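Tubulin-like protein CetZ (Methanosaeta thermophila, PDB 3ZID) binds and probably hydrolyses GTP as an archaeal tubulin/FtsZ homologue, and is thought to take part in the control of cell shape. Local coordinates at residues A[137-142]-A[169-174]. Residues are numbered along the deposited sequence; the frame is centred on the assembly and turned at random.
Sequences IVPIAV and DGMILV
Ile-140 and Ile-172 run alongside each other in the same sense, with their CD1 methyls 3.5 Å apart. With CG1 of Ile-140 beside its own backbone N (chi1 -48°) and chi2 at -61°, these torsions bring CD1 close to the neighbouring strand, where it also rests on CB of Ile-172. On the same face, CD1 of Ile-172 reaches CG1 of Val-138, while CG2 of Ile-140 meets CG2 of Val-174 at 3.8 Å; Val-142 lays CG2 against CB of Val-174. On the opposite face, with Pro-139 and Ala-141, the sulfur of Met-171 sits 3.7 Å from CB of Ala-141, and the Met-171 side chain crosses that of Pro-139 at about a right angle, its CB 4.0 Å from CG of Pro-139.

Between these faces runs a parallel ladder, in which Ile-172 N donates to Pro-139 O (2.8 Å), Ala-141 N to Ile-172 O, and Val-174 N to Ala-141 O. Proline has no N-H to extend it backward, and CD of Pro-139 instead lies 3.2 Å from Gly-170 O. Beyond this break Asp-169 grips Ile-137 twice: its N donates to Ile-137 O, and its OD2 takes Ile-137 N through the anti lone pair at 2.7 Å, nearly straight (168°). OD1 is left for a salt bridge to Lys-222. Replacing Asp-169 by an alanine is likely to leave Ile-137 N and the charge of Lys-222 without this partner, with one backbone bond remaining at this end.

The two strands flank helix 150-165 in a beta-alpha-beta unit, with 172-175 as the edge strand of the parallel Rossmann-like GTPase sheet. Strand 105-111 pairs with the far side of 136-143, helix 219-225 covers Val-138 and Ile-172, helix 117-131 packs on Ile-137 and Pro-139, and Val-142 touches the bound GDP.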
ATOM      1  N   ILE A 137       6.757   0.333  11.834  1.00 26.95           N
ATOM      2  CA  ILE A 137       6.969   0.836  10.473  1.00 22.70           C
ATOM      3  C   ILE A 137       6.133   0.024   9.505  1.00 25.65           C
ATOM      4  O   ILE A 137       6.323  -1.181   9.382  1.00 26.01           O
ATOM      5  CB  ILE A 137       8.440   0.775  10.072  1.00 24.05           C
ATOM      6  CG1 ILE A 137       9.293   1.504  11.115  1.00 25.39           C
ATOM      7  CG2 ILE A 137       8.638   1.376   8.684  1.00 26.28           C
ATOM      8  CD1 ILE A 137      10.771   1.610  10.789  1.00 27.46           C
ATOM      9  N   VAL A 138       5.198   0.687   8.832  1.00 20.73           N
ATOM     10  CA  VAL A 138       4.207  -0.006   8.021  1.00 22.98           C
ATOM     11  C   VAL A 138       4.215   0.469   6.576  1.00 22.53           C
ATOM     12  O   VAL A 138       3.838   1.607   6.273  1.00 20.36           O
ATOM     13  CB  VAL A 138       2.801   0.222   8.590  1.00 27.27           C
ATOM     14  CG1 VAL A 138       1.744  -0.408   7.689  1.00 29.74           C
ATOM     15  CG2 VAL A 138       2.714  -0.319  10.022  1.00 26.45           C
ATOM     16  N   PRO A 139       4.667  -0.398   5.663  1.00 19.71           N
ATOM     17  CA  PRO A 139       4.502   0.005   4.269  1.00 22.96           C
ATOM     18  C   PRO A 139       3.052  -0.118   3.784  1.00 16.35           C
ATOM     19  O   PRO A 139       2.300  -1.037   4.151  1.00 19.66           O
ATOM     20  CB  PRO A 139       5.431  -0.961   3.506  1.00 24.87           C
ATOM     21  CG  PRO A 139       5.621  -2.105   4.397  1.00 24.00           C
ATOM     22  CD  PRO A 139       5.558  -1.561   5.804  1.00 24.43           C
ATOM     23  N   ILE A 140       2.667   0.858   2.971  1.00 16.95           N
ATOM     24  CA  ILE A 140       1.419   0.835   2.232  1.00 16.23           C
ATOM     25  C   ILE A 140       1.813   0.592   0.782  1.00 22.13           C
ATOM     26  O   ILE A 140       2.347   1.490   0.123  1.00 19.73           O
ATOM     27  CB  ILE A 140       0.698   2.181   2.321  1.00 16.09           C
ATOM     28  CG1 ILE A 140       0.654   2.661   3.775  1.00 18.08           C
ATOM     29  CG2 ILE A 140      -0.696   2.089   1.727  1.00 19.87           C
ATOM     30  CD1 ILE A 140      -0.078   1.724   4.689  1.00 23.19           C
ATOM     31  N   ALA A 141       1.574  -0.629   0.302  1.00 20.63           N
ATOM     32  CA  ALA A 141       2.062  -1.052  -1.019  1.00 22.00           C
ATOM     33  C   ALA A 141       0.956  -1.096  -2.076  1.00 16.38           C
ATOM     34  O   ALA A 141       0.049  -1.936  -1.995  1.00 14.90           O
ATOM     35  CB  ALA A 141       2.710  -2.397  -0.906  1.00 18.10           C
ATOM     36  N   VAL A 142       1.034  -0.209  -3.070  1.00 15.47           N
ATOM     37  CA  VAL A 142       0.002  -0.148  -4.104  1.00 15.20           C
ATOM     38  C   VAL A 142       0.342  -1.025  -5.323  1.00 21.59           C
ATOM     39  O   VAL A 142       1.374  -0.825  -5.963  1.00 15.62           O
ATOM     40  CB  VAL A 142      -0.235   1.292  -4.559  1.00 16.03           C
ATOM     41  CG1 VAL A 142      -1.254   1.326  -5.671  1.00 15.26           C
ATOM     42  CG2 VAL A 142      -0.668   2.177  -3.354  1.00 13.56           C
ATOM     43  N   ASP A 169       6.865  -3.971   9.840  1.00 37.90           N
ATOM     44  CA  ASP A 169       5.741  -4.491  10.601  1.00 34.88           C
ATOM     45  C   ASP A 169       4.527  -4.692   9.709  1.00 38.77           C
ATOM     46  O   ASP A 169       3.578  -3.910   9.726  1.00 48.69           O
ATOM     47  CB  ASP A 169       5.411  -3.565  11.772  1.00 30.51           C
ATOM     48  CG  ASP A 169       6.601  -3.350  12.676  1.00 43.05           C
ATOM     49  OD1 ASP A 169       6.967  -4.301  13.404  1.00 50.36           O
ATOM     50  OD2 ASP A 169       7.196  -2.254  12.631  1.00 43.72           O
ATOM     51  N   GLY A 170       4.567  -5.725   8.886  1.00 27.92           N
ATOM     52  CA  GLY A 170       3.408  -6.007   8.073  1.00 26.87           C
ATOM     53  C   GLY A 170       3.436  -5.113   6.861  1.00 29.74           C
ATOM     54  O   GLY A 170       4.397  -4.389   6.613  1.00 41.37           O
ATOM     55  N   MET A 171       2.374  -5.178   6.091  1.00 24.93           N
ATOM     56  CA  MET A 171       2.297  -4.400   4.888  1.00 25.99           C
ATOM     57  C   MET A 171       0.837  -4.266   4.543  1.00 25.45           C
ATOM     58  O   MET A 171       0.084  -5.244   4.595  1.00 27.35           O
ATOM     59  CB  MET A 171       3.089  -5.110   3.785  1.00 27.29           C
ATOM     60  CG  MET A 171       2.682  -4.800   2.388  1.00 38.29           C
ATOM     61  SD  MET A 171       3.998  -5.197   1.222  1.00 42.06           S
ATOM     62  CE  MET A 171       4.608  -6.744   1.853  1.00 26.43           C
ATOM     63  N   ILE A 172       0.404  -3.047   4.256  1.00 17.97           N
ATOM     64  CA  ILE A 172      -0.969  -2.903   3.792  1.00 17.99           C
ATOM     65  C   ILE A 172      -1.052  -2.906   2.275  1.00 19.10           C
ATOM     66  O   ILE A 172      -0.516  -2.026   1.610  1.00 19.68           O
ATOM     67  CB  ILE A 172      -1.615  -1.652   4.319  1.00 13.91           C
ATOM     68  CG1 ILE A 172      -1.949  -1.864   5.806  1.00 24.48           C
ATOM     69  CG2 ILE A 172      -2.916  -1.377   3.560  1.00 13.63           C
ATOM     70  CD1 ILE A 172      -1.883  -0.619   6.640  1.00 33.64           C
ATOM     71  N   LEU A 173      -1.762  -3.886   1.741  1.00 19.80           N
ATOM     72  CA  LEU A 173      -1.879  -4.043   0.295  1.00 19.73           C
ATOM     73  C   LEU A 173      -3.018  -3.207  -0.261  1.00 18.54           C
ATOM     74  O   LEU A 173      -4.122  -3.267   0.233  1.00 16.37           O
ATOM     75  CB  LEU A 173      -2.116  -5.515  -0.051  1.00 20.10           C
ATOM     76  CG  LEU A 173      -1.023  -6.507   0.354  1.00 24.00           C
ATOM     77  CD1 LEU A 173      -1.474  -7.928   0.035  1.00 22.16           C
ATOM     78  CD2 LEU A 173       0.305  -6.175  -0.352  1.00 20.89           C
ATOM     79  N   VAL A 174      -2.735  -2.447  -1.312  1.00 16.62           N
ATOM     80  CA  VAL A 174      -3.747  -1.679  -2.023  1.00 17.98           C
ATOM     81  C   VAL A 174      -3.748  -2.182  -3.475  1.00 18.39           C
ATOM     82  O   VAL A 174      -2.756  -2.042  -4.199  1.00 18.68           O
ATOM     83  CB  VAL A 174      -3.425  -0.164  -1.992  1.00 16.54           C
ATOM     84  CG1 VAL A 174      -4.550   0.664  -2.641  1.00 13.68           C
ATOM     85  CG2 VAL A 174      -3.162   0.301  -0.551  1.00 13.40           C
TER